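Local coordinates for lovastatin nonaketide synthase, polyketide synthase component (PDB 7CPX), which builds the nonaketide backbone of the lovastatin precursor dihydromonacolin L from malonyl-CoA by iterative condensation, C-methylation and reduction, working together with the enoyl reductase LovC, at residues K46-F54 with H945-H953; E93-L102 with V129-E137. The protein carries 2 engineered substitutions. All coordinates share one frame; numbering follows the deposited sequence.

Contact 1. Residues K46-F54 with H945-H953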
loop_
_atom_site.group_PDB
_atom_site.type_symbol
_atom_site.label_atom_id
_atom_site.label_comp_id
_atom_site.label_asym_id
_atom_site.label_seq_id
_atom_site.Cartn_x
_atom_site.Cartn_y
_atom_site.Cartn_z
ATOM N N LYS A 46 11.686 -19.899 10.716
ATOM C CA LYS A 46 10.724 -18.821 10.526
ATOM C C LYS A 46 10.677 -17.907 11.741
ATOM O O LYS A 46 10.278 -16.743 11.628
ATOM C CB LYS A 46 9.340 -19.402 10.241
ATOM C CG LYS A 46 9.303 -20.356 9.058
ATOM C CD LYS A 46 7.951 -21.036 8.934
ATOM C CE LYS A 46 7.968 -22.112 7.861
ATOM N NZ LYS A 46 6.674 -22.846 7.781
ATOM N N GLU A 47 11.080 -18.415 12.908
ATOM C CA GLU A 47 11.133 -17.576 14.099
ATOM C C GLU A 47 12.115 -16.428 13.921
ATOM O O GLU A 47 11.944 -15.363 14.524
ATOM C CB GLU A 47 11.516 -18.419 15.314
ATOM C CG GLU A 47 10.576 -19.584 15.578
ATOM C CD GLU A 47 11.021 -20.439 16.747
ATOM O OE1 GLU A 47 12.074 -20.134 17.343
ATOM O OE2 GLU A 47 10.317 -21.419 17.069
ATOM N N ARG A 48 13.147 -16.625 13.100
ATOM C CA ARG A 48 14.124 -15.580 12.819
ATOM C C ARG A 48 13.676 -14.738 11.629
ATOM O O ARG A 48 13.436 -13.535 11.760
ATOM C CB ARG A 48 15.496 -16.209 12.547
ATOM C CG ARG A 48 15.806 -17.423 13.409
ATOM C CD ARG A 48 15.776 -17.076 14.882
ATOM N NE ARG A 48 16.791 -16.079 15.195
ATOM C CZ ARG A 48 18.058 -16.365 15.458
ATOM N NH1 ARG A 48 18.494 -17.614 15.492
ATOM N NH2 ARG A 48 18.911 -15.373 15.684
ATOM N N PHE A 49 13.554 -15.370 10.463
ATOM C CA PHE A 49 12.902 -14.773 9.308
ATOM C C PHE A 49 12.709 -15.849 8.251
ATOM O O PHE A 49 13.620 -16.642 7.993
ATOM C CB PHE A 49 13.705 -13.590 8.754
ATOM C CG PHE A 49 14.926 -13.984 7.976
ATOM C CD1 PHE A 49 14.842 -14.263 6.624
ATOM C CD2 PHE A 49 16.160 -14.052 8.589
ATOM C CE1 PHE A 49 15.961 -14.619 5.904
ATOM C CE2 PHE A 49 17.284 -14.404 7.874
ATOM C CZ PHE A 49 17.187 -14.690 6.530
ATOM N N ASP A 50 11.529 -15.893 7.641
ATOM C CA ASP A 50 11.233 -16.939 6.673
ATOM C C ASP A 50 12.052 -16.716 5.411
ATOM O O ASP A 50 11.639 -15.975 4.514
ATOM C CB ASP A 50 9.741 -16.970 6.349
ATOM C CG ASP A 50 9.346 -18.184 5.536
ATOM O OD1 ASP A 50 10.231 -19.016 5.242
ATOM O OD2 ASP A 50 8.153 -18.309 5.189
ATOM N N VAL A 51 13.222 -17.353 5.338
ATOM C CA VAL A 51 14.100 -17.154 4.190
ATOM C C VAL A 51 13.419 -17.612 2.911
ATOM O O VAL A 51 13.726 -17.113 1.821
ATOM C CB VAL A 51 15.437 -17.882 4.411
ATOM C CG1 VAL A 51 15.226 -19.388 4.457
ATOM C CG2 VAL A 51 16.422 -17.507 3.322
ATOM N N ASP A 52 12.493 -18.567 3.014
ATOM C CA ASP A 52 11.728 -18.970 1.841
ATOM C C ASP A 52 10.990 -17.784 1.237
ATOM O O ASP A 52 10.753 -17.750 0.025
ATOM C CB ASP A 52 10.745 -20.080 2.208
ATOM C CG ASP A 52 11.436 -21.314 2.749
ATOM O OD1 ASP A 52 11.961 -21.255 3.880
ATOM O OD2 ASP A 52 11.453 -22.346 2.045
ATOM N N THR A 53 10.620 -16.804 2.065
ATOM C CA THR A 53 10.063 -15.562 1.548
ATOM C C THR A 53 11.109 -14.715 0.838
ATOM O O THR A 53 10.745 -13.738 0.175
ATOM C CB THR A 53 9.429 -14.751 2.678
ATOM O OG1 THR A 53 10.407 -14.486 3.691
ATOM C CG2 THR A 53 8.268 -15.510 3.287
ATOM N N PHE A 54 12.390 -15.065 0.965
ATOM C CA PHE A 54 13.469 -14.357 0.295
ATOM C C PHE A 54 14.351 -15.276 -0.537
ATOM O O PHE A 54 15.280 -14.789 -1.189
ATOM C CB PHE A 54 14.345 -13.620 1.319
ATOM C CG PHE A 54 13.619 -12.551 2.080
ATOM C CD1 PHE A 54 12.737 -12.881 3.089
ATOM C CD2 PHE A 54 13.822 -11.217 1.788
ATOM C CE1 PHE A 54 12.064 -11.903 3.789
ATOM C CE2 PHE A 54 13.152 -10.231 2.483
ATOM C CZ PHE A 54 12.268 -10.576 3.485
ATOM N N HIS A 945 5.681 -8.927 9.171
ATOM C CA HIS A 945 5.198 -9.351 7.863
ATOM C C HIS A 945 6.304 -9.326 6.820
ATOM O O HIS A 945 6.207 -10.022 5.804
ATOM C CB HIS A 945 4.043 -8.454 7.421
ATOM C CG HIS A 945 3.264 -8.994 6.264
ATOM N ND1 HIS A 945 3.758 -9.017 4.978
ATOM C CD2 HIS A 945 2.020 -9.527 6.198
ATOM C CE1 HIS A 945 2.856 -9.544 4.171
ATOM N NE2 HIS A 945 1.792 -9.861 4.886
ATOM N N HIS A 946 7.348 -8.530 7.050
ATOM C CA HIS A 946 8.483 -8.475 6.135
ATOM C C HIS A 946 9.387 -9.690 6.304
ATOM O O HIS A 946 9.667 -10.405 5.335
ATOM C CB HIS A 946 9.264 -7.182 6.372
ATOM C CG HIS A 946 10.654 -7.202 5.824
ATOM N ND1 HIS A 946 10.924 -7.410 4.489
ATOM C CD2 HIS A 946 11.853 -7.034 6.430
ATOM C CE1 HIS A 946 12.230 -7.371 4.296
ATOM N NE2 HIS A 946 12.817 -7.145 5.457
ATOM N N LEU A 947 9.852 -9.937 7.528
ATOM C CA LEU A 947 10.702 -11.095 7.786
ATOM C C LEU A 947 9.965 -12.389 7.473
ATOM O O LEU A 947 10.508 -13.290 6.823
ATOM C CB LEU A 947 11.165 -11.084 9.241
ATOM C CG LEU A 947 11.902 -9.826 9.696
ATOM C CD1 LEU A 947 12.251 -9.928 11.165
ATOM C CD2 LEU A 947 13.152 -9.606 8.868
ATOM N N ARG A 948 8.724 -12.496 7.930
ATOM C CA ARG A 948 7.733 -13.545 7.766
ATOM C C ARG A 948 6.896 -13.228 6.529
ATOM O O ARG A 948 7.258 -12.381 5.709
ATOM C CB ARG A 948 6.866 -13.667 9.019
ATOM C CG ARG A 948 7.603 -13.442 10.336
ATOM C CD ARG A 948 8.612 -14.531 10.634
ATOM N NE ARG A 948 9.789 -13.994 11.306
ATOM C CZ ARG A 948 9.787 -13.486 12.530
ATOM N NH1 ARG A 948 8.681 -13.427 13.253
ATOM N NH2 ARG A 948 10.922 -13.018 13.040
ATOM N N GLY A 949 5.768 -13.914 6.375
ATOM C CA GLY A 949 4.836 -13.601 5.322
ATOM C C GLY A 949 4.800 -14.649 4.231
ATOM O O GLY A 949 5.425 -15.710 4.326
ATOM N N PRO A 950 4.059 -14.365 3.166
ATOM C CA PRO A 950 3.907 -15.337 2.082
ATOM C C PRO A 950 5.160 -15.414 1.221
ATOM O O PRO A 950 6.069 -14.587 1.306
ATOM C CB PRO A 950 2.720 -14.788 1.290
ATOM C CG PRO A 950 2.811 -13.314 1.487
ATOM C CD PRO A 950 3.344 -13.108 2.882
ATOM N N LYS A 951 5.185 -16.435 0.371
ATOM C CA LYS A 951 6.280 -16.582 -0.568
ATOM C C LYS A 951 6.290 -15.391 -1.524
ATOM O O LYS A 951 5.255 -14.759 -1.750
ATOM C CB LYS A 951 6.136 -17.881 -1.358
ATOM C CG LYS A 951 6.028 -19.136 -0.509
ATOM C CD LYS A 951 7.312 -19.417 0.248
ATOM C CE LYS A 951 7.279 -20.793 0.891
ATOM N NZ LYS A 951 6.134 -20.951 1.829
ATOM N N PRO A 952 7.443 -15.060 -2.099
ATOM C CA PRO A 952 7.481 -13.935 -3.037
ATOM C C PRO A 952 6.849 -14.320 -4.361
ATOM O O PRO A 952 7.545 -14.693 -5.309
ATOM C CB PRO A 952 8.978 -13.650 -3.173
ATOM C CG PRO A 952 9.602 -14.990 -3.020
ATOM C CD PRO A 952 8.747 -15.743 -2.024
ATOM N N HIS A 953 5.523 -14.238 -4.424
ATOM C CA HIS A 953 4.797 -14.775 -5.564
ATOM C C HIS A 953 5.321 -14.180 -6.864
ATOM O O HIS A 953 5.543 -12.971 -6.974
ATOM C CB HIS A 953 3.305 -14.488 -5.423
ATOM C CG HIS A 953 2.465 -15.157 -6.464
ATOM N ND1 HIS A 953 2.515 -14.807 -7.797
ATOM C CD2 HIS A 953 1.557 -16.157 -6.372
ATOM C CE1 HIS A 953 1.676 -15.565 -8.480
ATOM N NE2 HIS A 953 1.080 -16.390 -7.639
#
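Arg948 NH2 is gripped by two groups: it donates to Arg48 O at 2.9 Å in a fairly straight bond (164°), and it forms a salt bridge with Glu939. The Arg48 oxygen lies close to the guanidinium plane, whereas NH2 sits above the plane of that carbonyl. Bends at chi2 and chi3 bring the arginine back to the loop, although its CB points away from it. The turn 46-48 lays a row of backbone oxygens around the group, that of Arg48 at the edge and those of Lys46 and Glu47 over one face, where neither is placed for a hydrogen bond. One residue earlier, Leu947 O accepts a weak bond from Asp50 N (2.9 Å), and the CB atoms of Leu947 and Phe49 meet at 3.6 Å. Phe54 and His946 form an offset edge-to-face pair, centroids 5.2 Å apart and planes at 83°, with the edge of Phe54 turned to the face of the imidazole. The phenyl edge also borders His946 O. His946 swings its ring toward this partner by setting CG anti to the backbone N (chi1 162°). Leu144 of the second subunit packs on both side chains. Further along, Thr53 CG2 rests against the carbonyl oxygens of Gly949 and Pro950; Gly949 has a positive phi, a conformation mainly open to glycine. Pro952 CD settles on Asp52 O at 3.5 Å, and Lys951 CE lies alongside Asp52 CB at 3.8 Å; the Asp52 carboxylate itself pairs with Arg43. Mostly backbone carbonyls and apolar atoms therefore fasten a ketosynthase loop to the chain leaving helix 941-947 for the dehydratase, consistent with the condensing-to-modifying junction of megasynthases related to animal fatty acid synthase.

Contact 2. Residues E93-L102 with V129-E137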
loop_
_atom_site.group_PDB
_atom_site.type_symbol
_atom_site.label_atom_id
_atom_site.label_comp_id
_atom_site.label_asym_id
_atom_site.label_seq_id
_atom_site.Cartn_x
_atom_site.Cartn_y
_atom_site.Cartn_z
ATOM N N GLU A 93 14.364 -5.060 25.057
ATOM C CA GLU A 93 13.773 -5.253 23.738
ATOM C C GLU A 93 14.504 -4.423 22.695
ATOM O O GLU A 93 14.768 -4.895 21.584
ATOM C CB GLU A 93 12.289 -4.887 23.770
ATOM C CG GLU A 93 11.440 -5.816 24.617
ATOM C CD GLU A 93 10.008 -5.339 24.749
ATOM O OE1 GLU A 93 9.678 -4.277 24.183
ATOM O OE2 GLU A 93 9.211 -6.028 25.422
ATOM N N SER A 94 14.849 -3.182 23.043
ATOM C CA SER A 94 15.592 -2.326 22.131
ATOM C C SER A 94 16.969 -2.885 21.811
ATOM O O SER A 94 17.527 -2.567 20.755
ATOM C CB SER A 94 15.736 -0.929 22.735
ATOM O OG SER A 94 14.491 -0.442 23.197
ATOM N N MET A 95 17.529 -3.707 22.694
ATOM C CA MET A 95 18.892 -4.179 22.520
ATOM C C MET A 95 19.020 -5.081 21.301
ATOM O O MET A 95 18.094 -5.807 20.930
ATOM C CB MET A 95 19.360 -4.943 23.755
ATOM C CG MET A 95 19.811 -4.065 24.901
ATOM S SD MET A 95 20.597 -5.024 26.207
ATOM C CE MET A 95 22.015 -5.675 25.329
ATOM N N ASP A 96 20.188 -5.028 20.684
ATOM C CA ASP A 96 20.519 -5.970 19.629
ATOM C C ASP A 96 20.734 -7.348 20.245
ATOM O O ASP A 96 21.494 -7.473 21.213
ATOM C CB ASP A 96 21.775 -5.509 18.890
ATOM C CG ASP A 96 22.181 -6.443 17.765
ATOM O OD1 ASP A 96 21.558 -7.511 17.605
ATOM O OD2 ASP A 96 23.136 -6.106 17.034
ATOM N N PRO A 97 20.083 -8.397 19.734
ATOM C CA PRO A 97 20.385 -9.744 20.239
ATOM C C PRO A 97 21.869 -10.032 20.278
ATOM O O PRO A 97 22.324 -10.815 21.123
ATOM C CB PRO A 97 19.654 -10.656 19.249
ATOM C CG PRO A 97 18.530 -9.840 18.750
ATOM C CD PRO A 97 19.008 -8.418 18.729
ATOM N N GLN A 98 22.646 -9.414 19.387
ATOM C CA GLN A 98 24.093 -9.544 19.471
ATOM C C GLN A 98 24.601 -9.026 20.806
ATOM O O GLN A 98 25.418 -9.677 21.459
ATOM C CB GLN A 98 24.759 -8.796 18.317
ATOM C CG GLN A 98 24.412 -9.349 16.949
ATOM C CD GLN A 98 25.189 -8.683 15.828
ATOM O OE1 GLN A 98 25.597 -9.339 14.870
ATOM N NE2 GLN A 98 25.392 -7.376 15.939
ATOM N N HIS A 99 24.106 -7.866 21.244
ATOM C CA HIS A 99 24.551 -7.307 22.517
ATOM C C HIS A 99 24.109 -8.176 23.687
ATOM O O HIS A 99 24.871 -8.383 24.637
ATOM C CB HIS A 99 24.016 -5.887 22.685
ATOM C CG HIS A 99 24.311 -4.986 21.528
ATOM N ND1 HIS A 99 23.792 -3.714 21.425
ATOM C CD2 HIS A 99 25.066 -5.175 20.421
ATOM C CE1 HIS A 99 24.217 -3.157 20.306
ATOM N NE2 HIS A 99 24.991 -4.023 19.678
ATOM N N ARG A 100 22.876 -8.683 23.643
ATOM C CA ARG A 100 22.375 -9.505 24.738
ATOM C C ARG A 100 23.178 -10.794 24.861
ATOM O O ARG A 100 23.626 -11.169 25.955
ATOM C CB ARG A 100 20.892 -9.804 24.518
ATOM C CG ARG A 100 20.032 -8.557 24.381
ATOM C CD ARG A 100 18.555 -8.850 24.562
ATOM N NE ARG A 100 17.947 -9.516 23.418
ATOM C CZ ARG A 100 17.238 -8.904 22.479
ATOM N NH1 ARG A 100 17.065 -7.593 22.485
ATOM N NH2 ARG A 100 16.684 -9.626 21.513
ATOM N N LEU A 101 23.379 -11.485 23.738
ATOM C CA LEU A 101 24.175 -12.703 23.768
ATOM C C LEU A 101 25.629 -12.408 24.093
ATOM O O LEU A 101 26.306 -13.249 24.687
ATOM C CB LEU A 101 24.066 -13.444 22.439
ATOM C CG LEU A 101 22.907 -14.438 22.367
ATOM C CD1 LEU A 101 21.571 -13.724 22.490
ATOM C CD2 LEU A 101 22.974 -15.240 21.083
ATOM N N LEU A 102 26.130 -11.228 23.725
ATOM C CA LEU A 102 27.481 -10.852 24.116
ATOM C C LEU A 102 27.584 -10.695 25.623
ATOM O O LEU A 102 28.552 -11.152 26.232
ATOM C CB LEU A 102 27.888 -9.559 23.414
ATOM C CG LEU A 102 28.391 -9.726 21.983
ATOM C CD1 LEU A 102 28.409 -8.391 21.269
ATOM C CD2 LEU A 102 29.774 -10.343 21.982
ATOM N N VAL A 129 35.002 -6.088 20.775
ATOM C CA VAL A 129 33.939 -6.907 20.210
ATOM C C VAL A 129 33.984 -6.788 18.696
ATOM O O VAL A 129 34.003 -5.678 18.151
ATOM C CB VAL A 129 32.562 -6.489 20.755
ATOM C CG1 VAL A 129 31.474 -7.395 20.213
ATOM C CG2 VAL A 129 32.569 -6.532 22.266
ATOM N N GLY A 130 34.000 -7.932 18.022
ATOM C CA GLY A 130 33.932 -7.978 16.579
ATOM C C GLY A 130 32.533 -8.294 16.098
ATOM O O GLY A 130 32.036 -9.410 16.278
ATOM N N VAL A 131 31.880 -7.308 15.495
ATOM C CA VAL A 131 30.534 -7.459 14.965
ATOM C C VAL A 131 30.516 -6.915 13.548
ATOM O O VAL A 131 31.042 -5.829 13.279
ATOM C CB VAL A 131 29.492 -6.737 15.841
ATOM C CG1 VAL A 131 29.552 -7.253 17.260
ATOM C CG2 VAL A 131 29.731 -5.248 15.814
ATOM N N MET A 132 29.909 -7.674 12.642
ATOM C CA MET A 132 29.831 -7.311 11.237
ATOM C C MET A 132 28.416 -7.312 10.689
ATOM O O MET A 132 28.159 -6.615 9.700
ATOM C CB MET A 132 30.680 -8.281 10.401
ATOM C CG MET A 132 30.637 -8.066 8.894
ATOM S SD MET A 132 31.066 -9.570 8.005
ATOM C CE MET A 132 29.541 -9.866 7.111
ATOM N N THR A 133 27.488 -8.033 11.310
ATOM C CA THR A 133 26.236 -8.399 10.665
ATOM C C THR A 133 25.039 -7.980 11.506
ATOM O O THR A 133 24.169 -8.802 11.811
ATOM C CB THR A 133 26.192 -9.902 10.398
ATOM O OG1 THR A 133 27.521 -10.393 10.189
ATOM C CG2 THR A 133 25.362 -10.177 9.165
ATOM N N HIS A 134 24.983 -6.706 11.882
ATOM C CA HIS A 134 24.063 -6.026 12.781
ATOM C C HIS A 134 22.678 -5.984 12.151
ATOM O O HIS A 134 22.183 -4.917 11.776
ATOM C CB HIS A 134 24.557 -4.609 13.087
ATOM C CG HIS A 134 24.795 -3.773 11.866
ATOM N ND1 HIS A 134 23.784 -3.420 10.998
ATOM C CD2 HIS A 134 25.928 -3.225 11.367
ATOM C CE1 HIS A 134 24.284 -2.689 10.018
ATOM N NE2 HIS A 134 25.583 -2.556 10.217
ATOM N N ASP A 135 22.052 -7.158 12.021
ATOM C CA ASP A 135 20.688 -7.216 11.511
ATOM C C ASP A 135 19.760 -6.365 12.364
ATOM O O ASP A 135 18.944 -5.601 11.836
ATOM C CB ASP A 135 20.214 -8.666 11.469
ATOM C CG ASP A 135 21.005 -9.508 10.490
ATOM O OD1 ASP A 135 21.932 -8.966 9.853
ATOM O OD2 ASP A 135 20.700 -10.712 10.356
ATOM N N TYR A 136 19.867 -6.484 13.683
ATOM C CA TYR A 136 19.301 -5.467 14.553
ATOM C C TYR A 136 20.023 -4.151 14.299
ATOM O O TYR A 136 21.215 -4.123 13.980
ATOM C CB TYR A 136 19.423 -5.877 16.018
ATOM C CG TYR A 136 18.098 -6.007 16.739
ATOM C CD1 TYR A 136 17.238 -7.058 16.465
ATOM C CD2 TYR A 136 17.715 -5.087 17.702
ATOM C CE1 TYR A 136 16.036 -7.186 17.126
ATOM C CE2 TYR A 136 16.517 -5.208 18.369
ATOM C CZ TYR A 136 15.679 -6.258 18.077
ATOM O OH TYR A 136 14.478 -6.379 18.739
ATOM N N GLU A 137 19.297 -3.050 14.451
ATOM C CA GLU A 137 19.438 -1.686 13.965
ATOM C C GLU A 137 18.901 -1.587 12.544
ATOM O O GLU A 137 18.832 -0.484 12.001
ATOM C CB GLU A 137 20.895 -1.182 13.986
ATOM C CG GLU A 137 21.070 0.285 13.618
ATOM C CD GLU A 137 22.485 0.777 13.842
ATOM O OE1 GLU A 137 23.347 -0.042 14.227
ATOM O OE2 GLU A 137 22.738 1.982 13.631
#
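Tyr136 OH donates to Glu93 O at 3.2 Å, nearly in line with the C=O bond (162°), and the hydroxyl is also bonded to Val938 N. Trp937 adds an edge-to-face neighbour to the tyrosine ring. Pro97 stands across that ring with CD over one face, a CH-pi contact whose modelled close spacing is doubtful. Beside them the Asp96 and Tyr136 side chains run antiparallel, carboxylate and ring planes only 13° apart, with the carboxylate against Tyr136 CB. Asp96 is the N-cap of helix 97-113: with CG anti to the backbone N (chi1 -180°), its OD1 receives Gln98 N at 2.8 Å, from above the carboxylate plane. OD2 takes a weak bond from Gln98 NE2. The extended Gln98 chain carries its amide to the turn at Thr133 and His134, NE2 lying 3.7 Å from His134 CA, and holds it almost perpendicular to the His134 ring. That ring stacks on His134 of the second subunit. The Thr133 side chain is about 7 Å from that of His367 and about 8 Å from that of Cys181, predicted ketosynthase active-site residues, so the turn probably helps form the surroundings of that site. One helical turn on, Leu102 and Val129 meet tip to tip, CD1 to CG1 at 3.4 Å. The chemistry is thus apolar where Leu102 meets the strand and mixed at the helix start: the buried Asp96 carboxylate, probably stabilised as the anion, caps its own helix and orients Gln98, whose amide packs on the turn, while the Tyr136 hydroxyl makes the polar link between the segments.

Along the chain the order is 46-54, 93-102, 129-137, 945-953, so contact 2 is nested within the long loop that contact 1 closes. Their centres lie 21 Å apart and their nearest atoms about 6 Å, without touching. Contact 2 belongs to the thiolase-type core, where helix 97-113 packs on strand 126-131; contact 1 joins a loop of the same ketosynthase to the chain entering the dehydratase. Helix 214-222 borders both. Residues 934-939 link them too, supplying Arg934, Trp937 and Val938 to contact 2 and Glu939 to contact 1. Both also reach the second subunit, placing dimer interface and interdomain junction side by side.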